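Long-range contacts in H subunit of photosynthetic reaction center complex (Rhodopseudomonas palustris, PDB 6Z5S), which probably caps the cytoplasmic side of the photosynthetic reaction centre, where it is thought to stabilise the complex and its quinone region: residues N78-V83 against G110-R115; G160-E165 against E179-K184; K187-P192 against V218-K223. All blocks are in the same frame, centred on the assembly; numbering follows the deposited sequence.

Contact 1: residues N78-V83 against G110-R115; sequences NDRPNV and GSYAQR
Two irregular loops of the H-chain N-terminal region meet through an arginine-aromatic stack, with Arg80 laid flat over one face of Tyr112. The guanidinium and ring planes are 6° apart, and CZ of Arg80 lies 3.9 Å from the centroid of the Tyr112 ring, a cation-pi contact close to the ring normal. NE of Arg80 comes over Tyr112 CE2 at 3.7 Å, while NH2 sits above the middle of the ring. The bend of the arginine chain at chi3 (74°) lays the guanidinium across the tyrosine and brings NH2 to the backbone carbonyl of Tyr112; CD already sits beside that oxygen. There NH2 of Arg80 gives a weak hydrogen bond to Tyr112 O, 3.3 Å long. Val83 CG1 lies over the rim of the opposite face of the guanidinium. Its stronger polar partners are Asp105 O for NH1 and Gly106 O for NH2, which help fix its rotation. With a leucine in place of Arg80 the flat cation over Tyr112 is gone, and the carbonyls of Asp105 and Gly106 would probably lose these donors.

Further along, the backbones themselves join. Gln114 N donates to Asn78 O at 3.3 Å, approaching from above the carbonyl plane, 37° out of it, and Ala113 CB packs against the same oxygen at 3.7 Å. The aliphatic part of Gln114 lies by Arg80, its CB 4.0 Å from Arg80 CG. Asn78 ND2 reaches the backbone of a neighbouring protein chain, whereas Tyr112 leans on helix 229-245 of this one. An inverse gamma turn pivots on Gln114, so this junction of two loops combines that tight turn with a stacked cation-pi pair.

Contact 2: residues G160-E165 against E179-K184; sequences GGTVTE and EVEVAK
Thr162 and Glu181 form a hydrogen-bonded antiparallel pair, Thr162 N to Glu181 O and Glu181 N to Thr162 O both measuring 2.9 Å. The first is the straighter; the second is bent to 135° at its hydrogen. Next comes Thr164 N, which donates a 2.9 Å hydrogen bond to Glu179 O from well above the carbonyl plane. Glu179 N in turn reaches Glu165 O. Thr164, with psi -40°, departs from extended geometry, and its CB points at the partner strand.

Glu181 CB is touched by two threonine hydroxyls, Thr164 OG1 at 3.4 Å and Thr162 OG1 at 3.5 Å. Beyond CB the Glu181 chain folds at chi2 (68°) and leads away to a salt bridge of OE2 with Arg186. The extended Glu179 crosses Glu165, laying OE1 against Glu165 CB; a salt bridge from Arg133 to Glu179 OE1 probably tempers the repulsion between the two glutamates. Gly161 CA lies close against Glu181 O and Val180 CG1.

The pair is the open end of the hairpin of strands 161-169 and 174-182 in the PRC-barrel domain. Strand 129-131 flanks the first strand in the four-stranded antiparallel sheet, and strand 188-192 flanks the second, Val189 pairing with Val180.

Contact 3: residues K187-P192 against V218-K223; sequences KRVLLP and VPTTSK
The flat groups in this contact are the peptide carbonyls of Arg188, Leu190 and Val218, each met by a methyl group from across the interface. Val218 CG1 lies 3.5 Å from Leu190 O, and Val189 CG1 lies 3.7 Å from Val218 O, so each segment sets a valine branch against a backbone oxygen of the other. Thr220 CG2 adds a third such contact, 4.0 Å from Arg188 O. Leu190 O is satisfied by a hydrogen bond with the hydroxyl of Tyr239.

The centre of the contact is apolar. Val189 and Val218 pack against each other, Val189 CB 3.8 Å from Val218 CB. In Val218 the branch CG1 stands opposite the backbone N (chi1 178°), which carries it past Val189 to the Leu190 carbonyl. In Val189 the branch CG1 instead lies beside its own backbone N (chi1 -67°), and from there it also meets Thr220 CG2 at 3.7 Å.

Strand 188-192 is an outermost strand, within this chain, of the antiparallel sheet of the PRC-barrel domain. It uses its backbone toward strand 174-182, where Val189 bonds with Val180 and Leu191 with Leu178. Segment 218-223, the loop leading to helix 229-245, makes no hydrogen bond to the strand: it packs against it through side chains and does not extend the sheet.

Toward the start of the strand, the aliphatic part of Lys187 crosses Thr220 at about a right angle, its CD 3.8 Å from Thr220 CG2. That methyl group therefore touches both Lys187 and Val189, bridging two residues whose side chains point toward the loop. Val218 also touches Tyr239, as do Leu191 and Pro192, which brings helix 229-245 against the same corner.

Overall arrangement
From the N terminus, the chain runs through the membrane helix 9-31 before reaching contact 1, which closes a loop of 26 intervening residues. Contact 2 then closes the hairpin of strands 161-169 and 174-182, and contact 3 brings the chain back to strand 188-192 after 25 more residues. The three follow in series; none nests or crosses. Contacts 2 and 3 share the antiparallel sheet and touch directly, their centres 10 Å apart. Contact 1 stands off, its nearest atoms about 7 Å from contact 3 and about 18 Å from contact 2. Helix 229-245 touches side chains of both contact 1 and contact 3, linking the N-terminal loops to the sheet.

Contact 1: residues N78-V83 against G110-R115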
# COMPACT_ATOMS: atom_id res chain seq x y z
N ASN D 78 -23.74 15.55 20.15
CA ASN D 78 -22.40 16.11 20.17
C ASN D 78 -22.23 17.29 19.22
O ASN D 78 -21.15 17.88 19.18
CB ASN D 78 -21.37 15.04 19.83
CG ASN D 78 -21.31 13.93 20.85
OD1 ASN D 78 -22.26 13.71 21.59
ND2 ASN D 78 -20.19 13.23 20.91
N ASP D 79 -23.28 17.65 18.48
CA ASP D 79 -23.10 18.55 17.34
C ASP D 79 -22.82 19.98 17.77
O ASP D 79 -22.06 20.68 17.08
CB ASP D 79 -24.33 18.51 16.45
CG ASP D 79 -24.43 17.24 15.66
OD1 ASP D 79 -23.53 16.39 15.78
OD2 ASP D 79 -25.42 17.08 14.92
N ARG D 80 -23.41 20.44 18.87
CA ARG D 80 -23.43 21.86 19.22
C ARG D 80 -23.89 22.67 18.02
O ARG D 80 -23.10 23.41 17.44
CB ARG D 80 -22.05 22.34 19.68
CG ARG D 80 -21.59 21.77 21.00
CD ARG D 80 -20.25 22.35 21.38
NE ARG D 80 -20.34 23.74 21.82
CZ ARG D 80 -19.53 24.71 21.43
NH1 ARG D 80 -19.70 25.93 21.89
NH2 ARG D 80 -18.56 24.46 20.57
N PRO D 81 -25.14 22.54 17.62
CA PRO D 81 -25.59 23.17 16.37
C PRO D 81 -25.53 24.68 16.40
O PRO D 81 -24.94 25.30 15.52
CB PRO D 81 -27.03 22.68 16.23
CG PRO D 81 -27.14 21.52 17.15
CD PRO D 81 -26.22 21.80 18.27
N ASN D 82 -26.15 25.29 17.40
CA ASN D 82 -26.22 26.74 17.51
C ASN D 82 -25.10 27.23 18.42
O ASN D 82 -25.01 26.82 19.58
CB ASN D 82 -27.58 27.17 18.05
CG ASN D 82 -28.07 26.27 19.15
OD1 ASN D 82 -28.09 25.05 19.01
ND2 ASN D 82 -28.48 26.87 20.27
N VAL D 83 -24.24 28.09 17.89
CA VAL D 83 -23.11 28.64 18.60
C VAL D 83 -23.06 30.15 18.36
O VAL D 83 -23.93 30.72 17.71
CB VAL D 83 -21.78 27.98 18.19
CG1 VAL D 83 -21.77 26.52 18.60
CG2 VAL D 83 -21.59 28.09 16.70
N GLY D 110 -11.23 26.85 17.74
CA GLY D 110 -11.48 26.63 19.14
C GLY D 110 -12.74 25.87 19.46
O GLY D 110 -13.16 25.85 20.62
N SER D 111 -13.35 25.22 18.47
CA SER D 111 -14.59 24.50 18.69
C SER D 111 -14.33 23.17 19.39
O SER D 111 -13.25 22.59 19.28
CB SER D 111 -15.30 24.25 17.37
OG SER D 111 -15.33 25.43 16.60
N TYR D 112 -15.34 22.69 20.10
CA TYR D 112 -15.30 21.38 20.72
C TYR D 112 -16.63 20.70 20.50
O TYR D 112 -17.61 21.32 20.08
CB TYR D 112 -14.98 21.46 22.21
CG TYR D 112 -15.90 22.36 23.00
CD1 TYR D 112 -15.64 23.71 23.12
CD2 TYR D 112 -17.02 21.85 23.62
CE1 TYR D 112 -16.47 24.53 23.83
CE2 TYR D 112 -17.86 22.67 24.33
CZ TYR D 112 -17.58 24.01 24.43
OH TYR D 112 -18.42 24.83 25.14
N ALA D 113 -16.67 19.40 20.76
CA ALA D 113 -17.89 18.63 20.67
C ALA D 113 -18.48 18.44 22.06
O ALA D 113 -17.76 18.36 23.05
CB ALA D 113 -17.64 17.27 20.01
N GLN D 114 -19.80 18.36 22.12
CA GLN D 114 -20.49 18.11 23.37
C GLN D 114 -20.37 16.63 23.73
O GLN D 114 -21.32 15.85 23.67
CB GLN D 114 -21.95 18.54 23.28
CG GLN D 114 -22.57 18.81 24.63
CD GLN D 114 -21.95 20.00 25.32
OE1 GLN D 114 -21.76 21.05 24.71
NE2 GLN D 114 -21.61 19.83 26.58
N ARG D 115 -19.15 16.24 24.09
CA ARG D 115 -18.88 14.87 24.48
C ARG D 115 -19.51 14.58 25.84
O ARG D 115 -19.97 15.47 26.56
CB ARG D 115 -17.38 14.62 24.54
CG ARG D 115 -16.65 14.87 23.25
CD ARG D 115 -15.24 14.33 23.32
NE ARG D 115 -15.16 12.95 22.89
CZ ARG D 115 -14.04 12.24 22.89
NH1 ARG D 115 -12.91 12.78 23.31
NH2 ARG D 115 -14.06 10.98 22.49

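Contact 2: residues G160-E165 against E179-K184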
# COMPACT_ATOMS: atom_id res chain seq x y z
N GLY D 160 3.55 31.83 32.35
CA GLY D 160 2.14 31.61 32.60
C GLY D 160 1.89 30.93 33.93
O GLY D 160 0.90 31.23 34.61
N GLY D 161 2.78 30.02 34.30
CA GLY D 161 2.60 29.31 35.55
C GLY D 161 3.74 28.35 35.81
O GLY D 161 4.83 28.55 35.29
N THR D 162 3.50 27.30 36.59
CA THR D 162 4.52 26.30 36.86
C THR D 162 3.95 24.90 36.68
O THR D 162 2.85 24.61 37.15
CB THR D 162 5.10 26.44 38.28
OG1 THR D 162 4.05 26.34 39.24
CG2 THR D 162 5.81 27.77 38.44
N VAL D 163 4.70 24.04 36.01
CA VAL D 163 4.26 22.66 35.81
C VAL D 163 4.32 21.92 37.14
O VAL D 163 5.38 21.82 37.76
CB VAL D 163 5.11 21.97 34.74
CG1 VAL D 163 4.66 20.53 34.58
CG2 VAL D 163 5.00 22.70 33.43
N THR D 164 3.18 21.40 37.56
CA THR D 164 3.02 20.75 38.86
C THR D 164 2.94 19.23 38.76
O THR D 164 3.52 18.53 39.60
CB THR D 164 1.76 21.28 39.54
OG1 THR D 164 1.99 22.62 39.98
CG2 THR D 164 1.36 20.42 40.72
N GLU D 165 2.25 18.70 37.76
CA GLU D 165 2.05 17.27 37.66
C GLU D 165 1.90 16.88 36.20
O GLU D 165 1.44 17.67 35.37
CB GLU D 165 0.82 16.83 38.46
CG GLU D 165 0.68 15.33 38.63
CD GLU D 165 1.82 14.73 39.42
OE1 GLU D 165 2.46 15.46 40.21
OE2 GLU D 165 2.08 13.52 39.26
N GLU D 179 -0.17 19.33 34.26
CA GLU D 179 -0.89 20.20 35.17
C GLU D 179 -0.06 21.45 35.39
O GLU D 179 1.16 21.39 35.53
CB GLU D 179 -1.16 19.50 36.50
CG GLU D 179 -2.38 20.01 37.22
CD GLU D 179 -2.89 19.03 38.25
OE1 GLU D 179 -2.13 18.12 38.64
OE2 GLU D 179 -4.06 19.16 38.67
N VAL D 180 -0.73 22.60 35.42
CA VAL D 180 -0.05 23.88 35.55
C VAL D 180 -0.71 24.65 36.67
O VAL D 180 -1.90 24.99 36.59
CB VAL D 180 -0.11 24.70 34.25
CG1 VAL D 180 0.48 26.06 34.48
CG2 VAL D 180 0.65 23.98 33.15
N GLU D 181 0.05 24.90 37.73
CA GLU D 181 -0.31 25.89 38.74
C GLU D 181 -0.23 27.26 38.09
O GLU D 181 0.86 27.72 37.74
CB GLU D 181 0.63 25.78 39.93
CG GLU D 181 0.30 26.70 41.08
CD GLU D 181 -0.99 26.31 41.77
OE1 GLU D 181 -1.37 25.12 41.72
OE2 GLU D 181 -1.63 27.19 42.38
N VAL D 182 -1.38 27.90 37.90
CA VAL D 182 -1.40 29.20 37.25
C VAL D 182 -0.63 30.20 38.11
O VAL D 182 -0.32 29.95 39.29
CB VAL D 182 -2.85 29.66 37.01
CG1 VAL D 182 -3.49 30.05 38.32
CG2 VAL D 182 -2.92 30.78 35.98
N ALA D 183 -0.30 31.34 37.51
CA ALA D 183 0.72 32.24 38.04
C ALA D 183 0.48 32.65 39.49
O ALA D 183 1.29 32.32 40.37
CB ALA D 183 0.82 33.49 37.17
N LYS D 184 -0.60 33.37 39.76
CA LYS D 184 -0.84 33.91 41.10
C LYS D 184 -2.32 33.94 41.44
O LYS D 184 -2.83 34.92 41.98
CB LYS D 184 -0.21 35.29 41.23
CG LYS D 184 -0.65 36.29 40.19
CD LYS D 184 0.03 37.63 40.42
CE LYS D 184 1.52 37.50 40.22
NZ LYS D 184 1.87 37.11 38.83

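Contact 3: residues K187-P192 against V218-K223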
# COMPACT_ATOMS: atom_id res chain seq x y z
N LYS D 187 -4.65 28.14 41.05
CA LYS D 187 -5.55 27.36 40.23
C LYS D 187 -4.73 26.47 39.31
O LYS D 187 -3.69 26.89 38.81
CB LYS D 187 -6.48 28.26 39.42
CG LYS D 187 -7.46 27.50 38.53
CD LYS D 187 -8.27 28.46 37.68
CE LYS D 187 -7.37 29.39 36.89
NZ LYS D 187 -8.15 30.28 36.00
N ARG D 188 -5.20 25.25 39.10
CA ARG D 188 -4.51 24.27 38.29
C ARG D 188 -5.29 24.03 37.01
O ARG D 188 -6.49 23.75 37.05
CB ARG D 188 -4.33 22.96 39.06
CG ARG D 188 -3.53 23.12 40.33
CD ARG D 188 -3.36 21.80 41.04
NE ARG D 188 -2.24 21.84 41.98
CZ ARG D 188 -1.81 20.80 42.67
NH1 ARG D 188 -2.40 19.62 42.54
NH2 ARG D 188 -0.78 20.93 43.49
N VAL D 189 -4.61 24.16 35.88
CA VAL D 189 -5.22 23.96 34.57
C VAL D 189 -4.40 22.96 33.78
O VAL D 189 -3.18 22.83 33.97
CB VAL D 189 -5.35 25.28 33.79
CG1 VAL D 189 -6.34 26.19 34.48
CG2 VAL D 189 -4.00 25.95 33.68
N LEU D 190 -5.06 22.23 32.90
CA LEU D 190 -4.38 21.23 32.10
C LEU D 190 -3.81 21.85 30.83
O LEU D 190 -4.33 22.83 30.31
CB LEU D 190 -5.32 20.09 31.75
CG LEU D 190 -5.62 19.13 32.90
CD1 LEU D 190 -6.58 18.06 32.46
CD2 LEU D 190 -4.34 18.52 33.42
N LEU D 191 -2.72 21.27 30.36
CA LEU D 191 -2.07 21.69 29.12
C LEU D 191 -1.77 20.46 28.30
O LEU D 191 -0.96 19.61 28.74
CB LEU D 191 -0.80 22.48 29.43
CG LEU D 191 0.23 22.60 28.32
CD1 LEU D 191 -0.34 23.34 27.14
CD2 LEU D 191 1.46 23.29 28.84
N PRO D 192 -2.38 20.29 27.13
CA PRO D 192 -2.10 19.11 26.32
C PRO D 192 -0.64 19.08 25.89
O PRO D 192 -0.08 20.10 25.48
CB PRO D 192 -3.04 19.26 25.12
CG PRO D 192 -4.08 20.21 25.57
CD PRO D 192 -3.40 21.15 26.51
N VAL D 218 -7.96 28.78 30.74
CA VAL D 218 -8.08 27.39 30.30
C VAL D 218 -9.20 26.71 31.08
O VAL D 218 -9.27 26.86 32.32
CB VAL D 218 -6.74 26.65 30.51
CG1 VAL D 218 -6.86 25.20 30.11
CG2 VAL D 218 -5.65 27.33 29.71
N PRO D 219 -10.10 25.98 30.43
CA PRO D 219 -11.21 25.35 31.16
C PRO D 219 -10.69 24.33 32.17
O PRO D 219 -9.92 23.44 31.83
CB PRO D 219 -12.03 24.68 30.05
CG PRO D 219 -11.63 25.37 28.81
CD PRO D 219 -10.19 25.73 28.99
N THR D 220 -11.13 24.48 33.41
CA THR D 220 -10.66 23.64 34.49
C THR D 220 -11.52 22.39 34.63
O THR D 220 -12.72 22.41 34.39
CB THR D 220 -10.66 24.41 35.81
OG1 THR D 220 -11.99 24.84 36.10
CG2 THR D 220 -9.75 25.61 35.72
N THR D 221 -10.88 21.30 35.04
CA THR D 221 -11.57 20.04 35.27
C THR D 221 -12.30 20.07 36.61
O THR D 221 -11.80 20.64 37.58
CB THR D 221 -10.59 18.87 35.22
OG1 THR D 221 -11.25 17.67 35.62
CG2 THR D 221 -9.41 19.13 36.12
N SER D 222 -13.48 19.46 36.65
CA SER D 222 -14.31 19.54 37.85
C SER D 222 -13.72 18.71 38.98
O SER D 222 -13.59 19.19 40.11
CB SER D 222 -15.73 19.09 37.53
OG SER D 222 -15.75 17.74 37.11
N LYS D 223 -13.37 17.46 38.70
CA LYS D 223 -12.66 16.65 39.68
C LYS D 223 -11.21 17.10 39.73
O LYS D 223 -10.80 18.05 39.06
CB LYS D 223 -12.78 15.17 39.35
CG LYS D 223 -14.20 14.71 39.09
CD LYS D 223 -15.09 15.02 40.26
CE LYS D 223 -16.35 14.19 40.20
NZ LYS D 223 -16.03 12.74 40.13